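Side-chain contacts in 2-keto acid:ferredoxin oxidoreductase subunit alpha (Pyrococcus furiosus, PDB 1YD7), which probably catalyses, together with partner subunits, the coenzyme A-dependent oxidative decarboxylation of 2-oxoglutarate to succinyl-CoA, passing the electrons to ferredoxin: residues 30-35 and 165-170; 50-55 and 89-94; 153-158 and 171-176. One frame throughout, in Å; residues are numbered along the deposited sequence.

Interaction 1. Residues 30-35 and 165-170; sequences ARAAIL and DFTIRA
T167 enters the groove beside A32 and A33, and its branched side chain makes the closest approaches between the two helices. Starting at the root, T167 CB already lies 3.6 Å from the methyl carbon A32 CB, which points toward the other helix. One bond further out, T167 CG2 meets the same methyl at 3.5 Å to A32 CB. It also reaches the helix backbone beyond, 3.6 Å from A33 N, and only grazes the A33 methyl, with CB at 4.1 Å. The chi1 of -69° sends CG2 away from the T167 backbone N and into the facing helix, while OG1 swings back beside that N. From there OG1 hydrogen-bonds A163 O one turn earlier, so the polar branch is satisfied within its own helix and the methyl branch alone faces across. I168 completes the seam from the next position: its CG1 methylene extends alongside the A32 methyl, 3.9 Å from A32 CB. With only small aliphatic groups in between, the axes of these short segments come within 8.2 Å and cross at -32°, their N-to-C directions roughly parallel. F164, just before the segment, touches A32, and F171, just after it, touches A33. Such a close helix pair, running in the same general direction, is that of neighbouring helices layered on one face of a parallel sheet, as in the alpha/beta fold of thiamine diphosphate-binding domains.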
loop_
_atom_site.group_PDB
_atom_site.type_symbol
_atom_site.label_atom_id
_atom_site.label_comp_id
_atom_site.label_asym_id
_atom_site.label_seq_id
_atom_site.Cartn_x
_atom_site.Cartn_y
_atom_site.Cartn_z
ATOM N N ALA A 30 -5.562 0.970 -2.623
ATOM C CA ALA A 30 -5.410 -0.160 -3.540
ATOM C C ALA A 30 -5.161 0.221 -5.005
ATOM O O ALA A 30 -4.276 -0.324 -5.671
ATOM C CB ALA A 30 -6.639 -1.068 -3.444
ATOM N N ARG A 31 -5.965 1.141 -5.527
ATOM C CA ARG A 31 -5.783 1.594 -6.895
ATOM C C ARG A 31 -4.432 2.271 -7.120
ATOM O O ARG A 31 -3.798 2.065 -8.158
ATOM C CB ARG A 31 -6.893 2.554 -7.299
ATOM C CG ARG A 31 -8.219 1.891 -7.413
ATOM C CD ARG A 31 -9.257 2.789 -8.131
ATOM N NE ARG A 31 -10.612 2.233 -7.985
ATOM C CZ ARG A 31 -11.677 2.608 -8.701
ATOM N NH1 ARG A 31 -11.583 3.495 -9.685
ATOM N NH2 ARG A 31 -12.850 2.051 -8.453
ATOM N N ALA A 32 -4.039 3.116 -6.172
ATOM C CA ALA A 32 -2.744 3.795 -6.214
ATOM C C ALA A 32 -1.572 2.799 -6.178
ATOM O O ALA A 32 -0.627 2.916 -6.953
ATOM C CB ALA A 32 -2.625 4.770 -5.054
ATOM N N ALA A 33 -1.650 1.843 -5.257
ATOM C CA ALA A 33 -0.612 0.836 -5.093
ATOM C C ALA A 33 -0.404 0.091 -6.404
ATOM O O ALA A 33 0.702 0.024 -6.906
ATOM C CB ALA A 33 -0.964 -0.099 -3.962
ATOM N N ILE A 34 -1.499 -0.365 -7.005
ATOM C CA ILE A 34 -1.466 -1.055 -8.281
ATOM C C ILE A 34 -0.995 -0.199 -9.438
ATOM O O ILE A 34 -0.211 -0.659 -10.285
ATOM C CB ILE A 34 -2.837 -1.681 -8.570
ATOM C CG1 ILE A 34 -3.027 -2.865 -7.615
ATOM C CG2 ILE A 34 -2.945 -2.101 -9.999
ATOM C CD1 ILE A 34 -4.307 -3.569 -7.731
ATOM N N LEU A 35 -1.467 1.037 -9.513
ATOM C CA LEU A 35 -0.993 1.939 -10.561
ATOM C C LEU A 35 0.498 2.232 -10.379
ATOM O O LEU A 35 1.196 2.469 -11.358
ATOM C CB LEU A 35 -1.803 3.261 -10.606
ATOM C CG LEU A 35 -3.186 3.171 -11.286
ATOM C CD1 LEU A 35 -4.095 4.290 -10.777
ATOM C CD2 LEU A 35 -3.074 3.219 -12.820
ATOM N N ASP A 165 -2.827 9.955 -3.414
ATOM C CA ASP A 165 -1.580 10.624 -3.753
ATOM C C ASP A 165 -0.425 10.213 -2.827
ATOM O O ASP A 165 0.691 10.093 -3.274
ATOM C CB ASP A 165 -1.715 12.158 -3.671
ATOM C CG ASP A 165 -2.652 12.750 -4.722
ATOM O OD1 ASP A 165 -2.748 12.245 -5.859
ATOM O OD2 ASP A 165 -3.284 13.778 -4.402
ATOM N N PHE A 166 -0.701 10.067 -1.537
ATOM C CA PHE A 166 0.288 9.675 -0.592
ATOM C C PHE A 166 0.708 8.209 -0.795
ATOM O O PHE A 166 1.843 7.840 -0.442
ATOM C CB PHE A 166 -0.186 9.872 0.851
ATOM C CG PHE A 166 -0.298 11.327 1.306
ATOM C CD1 PHE A 166 -0.399 12.381 0.417
ATOM C CD2 PHE A 166 -0.362 11.613 2.650
ATOM C CE1 PHE A 166 -0.541 13.691 0.880
ATOM C CE2 PHE A 166 -0.499 12.916 3.104
ATOM C CZ PHE A 166 -0.587 13.950 2.210
ATOM N N THR A 167 -0.199 7.370 -1.313
ATOM C CA THR A 167 0.146 5.973 -1.583
ATOM C C THR A 167 1.172 5.912 -2.749
ATOM O O THR A 167 2.192 5.235 -2.638
ATOM C CB THR A 167 -1.109 5.085 -1.817
ATOM O OG1 THR A 167 -1.817 4.955 -0.573
ATOM C CG2 THR A 167 -0.716 3.683 -2.289
ATOM N N ILE A 168 0.914 6.653 -3.824
ATOM C CA ILE A 168 1.862 6.761 -4.914
ATOM C C ILE A 168 3.198 7.348 -4.450
ATOM O O ILE A 168 4.274 6.841 -4.824
ATOM C CB ILE A 168 1.279 7.558 -6.086
ATOM C CG1 ILE A 168 0.240 6.702 -6.811
ATOM C CG2 ILE A 168 2.380 7.975 -7.066
ATOM C CD1 ILE A 168 -0.604 7.480 -7.723
ATOM N N ARG A 169 3.136 8.399 -3.633
ATOM C CA ARG A 169 4.330 9.004 -3.114
ATOM C C ARG A 169 5.100 8.022 -2.233
ATOM O O ARG A 169 6.327 8.027 -2.263
ATOM C CB ARG A 169 4.012 10.318 -2.395
ATOM C CG ARG A 169 5.224 11.023 -1.782
ATOM C CD ARG A 169 5.114 12.564 -1.818
ATOM N NE ARG A 169 3.857 13.091 -1.274
ATOM C CZ ARG A 169 2.916 13.743 -1.975
ATOM N NH1 ARG A 169 1.834 14.168 -1.344
ATOM N NH2 ARG A 169 3.016 13.968 -3.292
ATOM N N ALA A 170 4.402 7.166 -1.474
ATOM C CA ALA A 170 5.070 6.226 -0.591
ATOM C C ALA A 170 5.874 5.179 -1.376
ATOM O O ALA A 170 6.950 4.820 -0.955
ATOM C CB ALA A 170 4.094 5.542 0.324
#

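Interaction 2. Residues 50-55 and 89-94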
loop_
_atom_site.group_PDB
_atom_site.type_symbol
_atom_site.label_atom_id
_atom_site.label_comp_id
_atom_site.label_asym_id
_atom_site.label_seq_id
_atom_site.Cartn_x
_atom_site.Cartn_y
_atom_site.Cartn_z
ATOM N N SER A 50 -10.218 -1.860 8.046
ATOM C CA SER A 50 -9.830 -1.626 6.646
ATOM C C SER A 50 -10.424 -2.657 5.708
ATOM O O SER A 50 -10.583 -3.818 6.084
ATOM C CB SER A 50 -8.303 -1.635 6.476
ATOM O OG SER A 50 -7.878 -0.745 5.442
ATOM N N GLU A 51 -10.723 -2.211 4.485
ATOM C CA GLU A 51 -11.201 -3.066 3.412
ATOM C C GLU A 51 -10.132 -3.356 2.353
ATOM O O GLU A 51 -10.438 -3.860 1.275
ATOM C CB GLU A 51 -12.405 -2.400 2.710
ATOM C CG GLU A 51 -13.452 -1.755 3.631
ATOM C CD GLU A 51 -13.908 -2.653 4.782
ATOM O OE1 GLU A 51 -13.989 -3.888 4.570
ATOM O OE2 GLU A 51 -14.161 -2.114 5.900
ATOM N N ILE A 52 -8.881 -3.026 2.640
ATOM C CA ILE A 52 -7.817 -3.141 1.633
ATOM C C ILE A 52 -7.477 -4.562 1.218
ATOM O O ILE A 52 -7.193 -4.819 0.052
ATOM C CB ILE A 52 -6.537 -2.341 2.035
ATOM C CG1 ILE A 52 -5.486 -2.493 0.956
ATOM C CG2 ILE A 52 -5.997 -2.780 3.349
ATOM C CD1 ILE A 52 -4.534 -1.405 0.942
ATOM N N PHE A 53 -7.536 -5.509 2.140
ATOM C CA PHE A 53 -7.211 -6.891 1.788
ATOM C C PHE A 53 -8.073 -7.376 0.614
ATOM O O PHE A 53 -7.554 -7.920 -0.391
ATOM C CB PHE A 53 -7.359 -7.832 2.993
ATOM C CG PHE A 53 -7.017 -9.244 2.669
ATOM C CD1 PHE A 53 -5.742 -9.745 2.930
ATOM C CD2 PHE A 53 -7.954 -10.071 2.033
ATOM C CE1 PHE A 53 -5.416 -11.051 2.588
ATOM C CE2 PHE A 53 -7.634 -11.367 1.681
ATOM C CZ PHE A 53 -6.358 -11.863 1.958
ATOM N N GLU A 54 -9.390 -7.174 0.742
ATOM C CA GLU A 54 -10.360 -7.650 -0.256
ATOM C C GLU A 54 -10.186 -6.989 -1.600
ATOM O O GLU A 54 -10.423 -7.604 -2.625
ATOM C CB GLU A 54 -11.806 -7.443 0.223
ATOM C CG GLU A 54 -12.170 -8.271 1.440
ATOM N N ALA A 55 -9.811 -5.718 -1.615
ATOM C CA ALA A 55 -9.615 -5.031 -2.892
ATOM C C ALA A 55 -8.389 -5.611 -3.588
ATOM O O ALA A 55 -8.433 -5.876 -4.780
ATOM C CB ALA A 55 -9.466 -3.532 -2.673
ATOM N N LYS A 89 7.807 -4.935 -6.232
ATOM C CA LYS A 89 7.277 -3.820 -5.412
ATOM C C LYS A 89 6.245 -4.394 -4.465
ATOM O O LYS A 89 5.235 -4.928 -4.906
ATOM C CB LYS A 89 6.639 -2.752 -6.265
ATOM C CG LYS A 89 7.597 -1.888 -7.021
ATOM C CD LYS A 89 6.871 -0.582 -7.450
ATOM C CE LYS A 89 7.737 0.264 -8.318
ATOM N NZ LYS A 89 7.116 1.544 -8.616
ATOM N N ALA A 90 6.513 -4.303 -3.168
ATOM C CA ALA A 90 5.796 -5.069 -2.153
ATOM C C ALA A 90 5.197 -4.163 -1.109
ATOM O O ALA A 90 5.735 -3.070 -0.840
ATOM C CB ALA A 90 6.736 -6.057 -1.460
HETATM N N MSE A 91 4.079 -4.621 -0.545
HETATM C CA MSE A 91 3.422 -3.952 0.561
HETATM C C MSE A 91 2.773 -4.950 1.510
HETATM O O MSE A 91 2.538 -6.100 1.162
HETATM C CB MSE A 91 2.437 -2.872 0.068
HETATM C CG MSE A 91 1.004 -3.273 -0.163
HETATM SE SE MSE A 91 -0.332 -1.746 -0.410
HETATM C CE MSE A 91 0.381 -0.307 0.447
ATOM N N THR A 92 2.558 -4.509 2.741
ATOM C CA THR A 92 1.768 -5.237 3.706
ATOM C C THR A 92 0.911 -4.216 4.449
ATOM O O THR A 92 1.172 -3.017 4.363
ATOM C CB THR A 92 2.659 -6.072 4.684
ATOM O OG1 THR A 92 1.834 -6.714 5.675
ATOM C CG2 THR A 92 3.722 -5.201 5.385
ATOM N N ALA A 93 -0.117 -4.699 5.144
ATOM C CA ALA A 93 -1.057 -3.858 5.890
ATOM C C ALA A 93 -1.345 -4.434 7.259
ATOM O O ALA A 93 -1.636 -5.607 7.382
ATOM C CB ALA A 93 -2.358 -3.677 5.128
ATOM N N THR A 94 -1.266 -3.593 8.286
ATOM C CA THR A 94 -1.531 -4.026 9.657
ATOM C C THR A 94 -2.400 -3.003 10.383
ATOM O O THR A 94 -2.652 -1.913 9.866
ATOM C CB THR A 94 -0.221 -4.315 10.442
ATOM O OG1 THR A 94 -0.557 -4.751 11.763
ATOM C CG2 THR A 94 0.702 -3.084 10.506
#
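This is a small, buried apolar contact between a helix and a central strand of the parallel sheet, within an alpha/beta domain of the thiamine diphosphate-binding family. Helix 52-59 follows strand 40-43 and leads to strand 66-69, yet near its first turn I52 leans past its own strand to strand 90-95, which lies on the other side of 40-43. The evidence is in the two methyl ends of I52. The branch methyl meets alanine, with I52 CG2 4.1 Å from A93 CB; the chain end faces selenium, with I52 CD1 4.4 Å from the SE of selenomethionine M91. M91 and A93 are two positions apart on the strand and so rise from the same face of the sheet, which lets one isoleucine address both. Its chi1 of -180° divides the work: CG1 runs opposite the backbone N and carries CD1 toward M91, whereas CG2 is wedged between the backbone N and the carbonyl carbon and faces A93. The contact is small, 94 Å² for the two segments together, with I52 CG2 and A93 CB at ordinary van der Waals distance. Y41 of the intervening strand touches I52, M91 and A93, and I29 of helix 25-36 also rests on I52. Just before I52, E51 occupies the N-cap position, and its backbone N is hydrogen-bonded to D26 OD2, which ties the start of the helix to the helix 25-36 region. On M91, the extended chi2 of 167° carries selenium off the strand; SE lies nearer I52 CD1 than the M91 CE methyl does, CE being 5.1 Å from it.

Interaction 3. Residues 153-158 and 171-176; sequences IVLSPS and FNLSEK
A beta-alpha-beta unit, made of strand 153-155, helix 160-177 and strand 180-185, is closed here by leucine and isoleucine packing between its first strand and its helix. L173 carries the helix side. Its CD1 methyl is set toward two strand side chains, 3.8 Å from I153 CG2 and 3.9 Å from L155 CD1. Those two strand methyls are themselves neighbours, with I153 CG2 4.3 Å from L155 CD1, so the three carbons form a nearly equilateral triangle with the helix methyl at one corner. The strand residues can share this partner because I153 and L155 both point to the helix side, while V154 between them points away. L173 crosses each of them at a slant instead of lying alongside, and its reach bridges an 8.3 Å gap between I153 CA and L173 CA, the nearest alpha carbons of the two segments. On I153, a chi1 of -59° places CG2 opposite the backbone N, where it faces L173 CD1. Strand 153-155 is outermost of the sheet within this chain and is fixed edgewise by backbone hydrogen bonds of I153 and L155 to strand 180-185. V181 of that strand touches both side chains, and F166 and R169, earlier on the helix, also cover L155. The contact is accordingly better buried toward L155 than at I153, which is partly exposed. Of the two L173 methyls it is CD1 that does the touching; CD2 stays 5.4 Å from I153 CG2.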
loop_
_atom_site.group_PDB
_atom_site.type_symbol
_atom_site.label_atom_id
_atom_site.label_comp_id
_atom_site.label_asym_id
_atom_site.label_seq_id
_atom_site.Cartn_x
_atom_site.Cartn_y
_atom_site.Cartn_z
ATOM N N ILE A 153 10.348 7.300 7.304
ATOM C CA ILE A 153 9.529 8.140 6.468
ATOM C C ILE A 153 8.067 7.680 6.678
ATOM O O ILE A 153 7.768 6.488 6.599
ATOM C CB ILE A 153 9.916 8.032 4.989
ATOM C CG1 ILE A 153 11.391 8.423 4.771
ATOM C CG2 ILE A 153 8.991 8.880 4.158
ATOM C CD1 ILE A 153 11.954 8.057 3.374
ATOM N N VAL A 154 7.188 8.636 6.979
ATOM C CA VAL A 154 5.788 8.364 7.301
ATOM C C VAL A 154 4.891 9.372 6.607
ATOM O O VAL A 154 5.128 10.559 6.711
ATOM C CB VAL A 154 5.537 8.447 8.811
ATOM C CG1 VAL A 154 4.064 8.077 9.142
ATOM C CG2 VAL A 154 6.478 7.529 9.556
ATOM N N LEU A 155 3.880 8.895 5.882
ATOM C CA LEU A 155 2.853 9.746 5.286
ATOM C C LEU A 155 1.513 9.390 5.940
ATOM O O LEU A 155 1.173 8.200 6.107
ATOM C CB LEU A 155 2.745 9.527 3.778
ATOM C CG LEU A 155 3.939 9.873 2.874
ATOM C CD1 LEU A 155 4.919 8.750 2.868
ATOM C CD2 LEU A 155 3.497 10.152 1.444
ATOM N N SER A 156 0.751 10.428 6.282
ATOM C CA SER A 156 -0.521 10.311 7.018
ATOM C C SER A 156 -1.638 11.041 6.276
ATOM O O SER A 156 -1.823 12.232 6.511
ATOM C CB SER A 156 -0.381 10.948 8.392
ATOM O OG SER A 156 0.202 10.052 9.305
ATOM N N PRO A 157 -2.364 10.338 5.372
ATOM C CA PRO A 157 -3.441 10.989 4.625
ATOM C C PRO A 157 -4.667 11.277 5.518
ATOM O O PRO A 157 -4.954 10.526 6.450
ATOM C CB PRO A 157 -3.775 9.977 3.537
ATOM C CG PRO A 157 -3.416 8.654 4.118
ATOM C CD PRO A 157 -2.239 8.907 5.021
ATOM N N SER A 158 -5.341 12.386 5.238
ATOM C CA SER A 158 -6.541 12.803 6.000
ATOM C C SER A 158 -7.788 12.849 5.124
ATOM O O SER A 158 -8.888 12.925 5.635
ATOM C CB SER A 158 -6.298 14.175 6.640
ATOM O OG SER A 158 -6.119 15.141 5.622
ATOM N N PHE A 171 5.330 4.682 -2.487
ATOM C CA PHE A 171 6.067 3.761 -3.338
ATOM C C PHE A 171 7.269 4.494 -3.943
ATOM O O PHE A 171 8.392 3.972 -3.894
ATOM C CB PHE A 171 5.184 3.124 -4.422
ATOM C CG PHE A 171 4.353 1.993 -3.917
ATOM C CD1 PHE A 171 3.011 2.185 -3.579
ATOM C CD2 PHE A 171 4.911 0.751 -3.740
ATOM C CE1 PHE A 171 2.258 1.164 -3.053
ATOM C CE2 PHE A 171 4.156 -0.293 -3.242
ATOM C CZ PHE A 171 2.811 -0.087 -2.896
ATOM N N ASN A 172 7.050 5.702 -4.465
ATOM C CA ASN A 172 8.152 6.485 -5.033
ATOM C C ASN A 172 9.261 6.740 -4.044
ATOM O O ASN A 172 10.410 6.605 -4.416
ATOM C CB ASN A 172 7.702 7.798 -5.660
ATOM C CG ASN A 172 6.985 7.580 -6.923
ATOM O OD1 ASN A 172 7.051 6.487 -7.454
ATOM N ND2 ASN A 172 6.264 8.603 -7.422
ATOM N N LEU A 173 8.930 7.025 -2.785
ATOM C CA LEU A 173 9.965 7.257 -1.757
ATOM C C LEU A 173 10.703 5.980 -1.375
ATOM O O LEU A 173 11.887 6.047 -1.074
ATOM C CB LEU A 173 9.397 7.909 -0.464
ATOM C CG LEU A 173 8.801 9.328 -0.642
ATOM C CD1 LEU A 173 7.946 9.735 0.579
ATOM C CD2 LEU A 173 9.879 10.388 -0.940
ATOM N N SER A 174 10.000 4.845 -1.284
ATOM C CA SER A 174 10.655 3.607 -0.843
ATOM C C SER A 174 11.632 3.160 -1.949
ATOM O O SER A 174 12.708 2.729 -1.660
ATOM C CB SER A 174 9.668 2.481 -0.472
ATOM O OG SER A 174 8.986 2.000 -1.601
ATOM N N GLU A 175 11.250 3.314 -3.196
ATOM C CA GLU A 175 12.158 3.054 -4.305
ATOM C C GLU A 175 13.337 4.045 -4.392
ATOM O O GLU A 175 14.490 3.607 -4.466
ATOM C CB GLU A 175 11.403 3.030 -5.615
ATOM C CG GLU A 175 10.292 1.986 -5.680
ATOM C CD GLU A 175 10.802 0.568 -5.810
ATOM O OE1 GLU A 175 11.756 0.390 -6.558
ATOM O OE2 GLU A 175 10.267 -0.360 -5.160
ATOM N N LYS A 176 13.055 5.353 -4.373
ATOM C CA LYS A 176 14.085 6.415 -4.337
ATOM C C LYS A 176 15.111 6.238 -3.220
ATOM O O LYS A 176 16.313 6.362 -3.459
ATOM C CB LYS A 176 13.481 7.843 -4.221
ATOM C CG LYS A 176 14.431 8.952 -4.805
ATOM C CD LYS A 176 14.247 10.378 -4.180
ATOM C CE LYS A 176 13.510 11.431 -5.081
ATOM N NZ LYS A 176 13.254 12.730 -4.374
#

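Helix 160-177 joins interactions 1 and 3, whose centres are 9 Å apart: one side of it meets helix 25-36, another the edge strand 153-155. F166 O lies 3.4 Å from L155 CD2, and F171 CE1 comes 3.5 Å from A33 CA. Interaction 2, centred 11 Å from interaction 1, continues the same layer, with A30 CB 3.8 Å from A55 CB and A33 CB 4.0 Å from the SE of M91. Interactions 2 and 3 are farthest apart, at 15 Å, but F171 CZ still approaches M91 CB at 4.1 Å. The three contacts thus form one apolar layer of helices 52-59, 25-36 and 160-177 over the sheet; none of them identifies a ligand site.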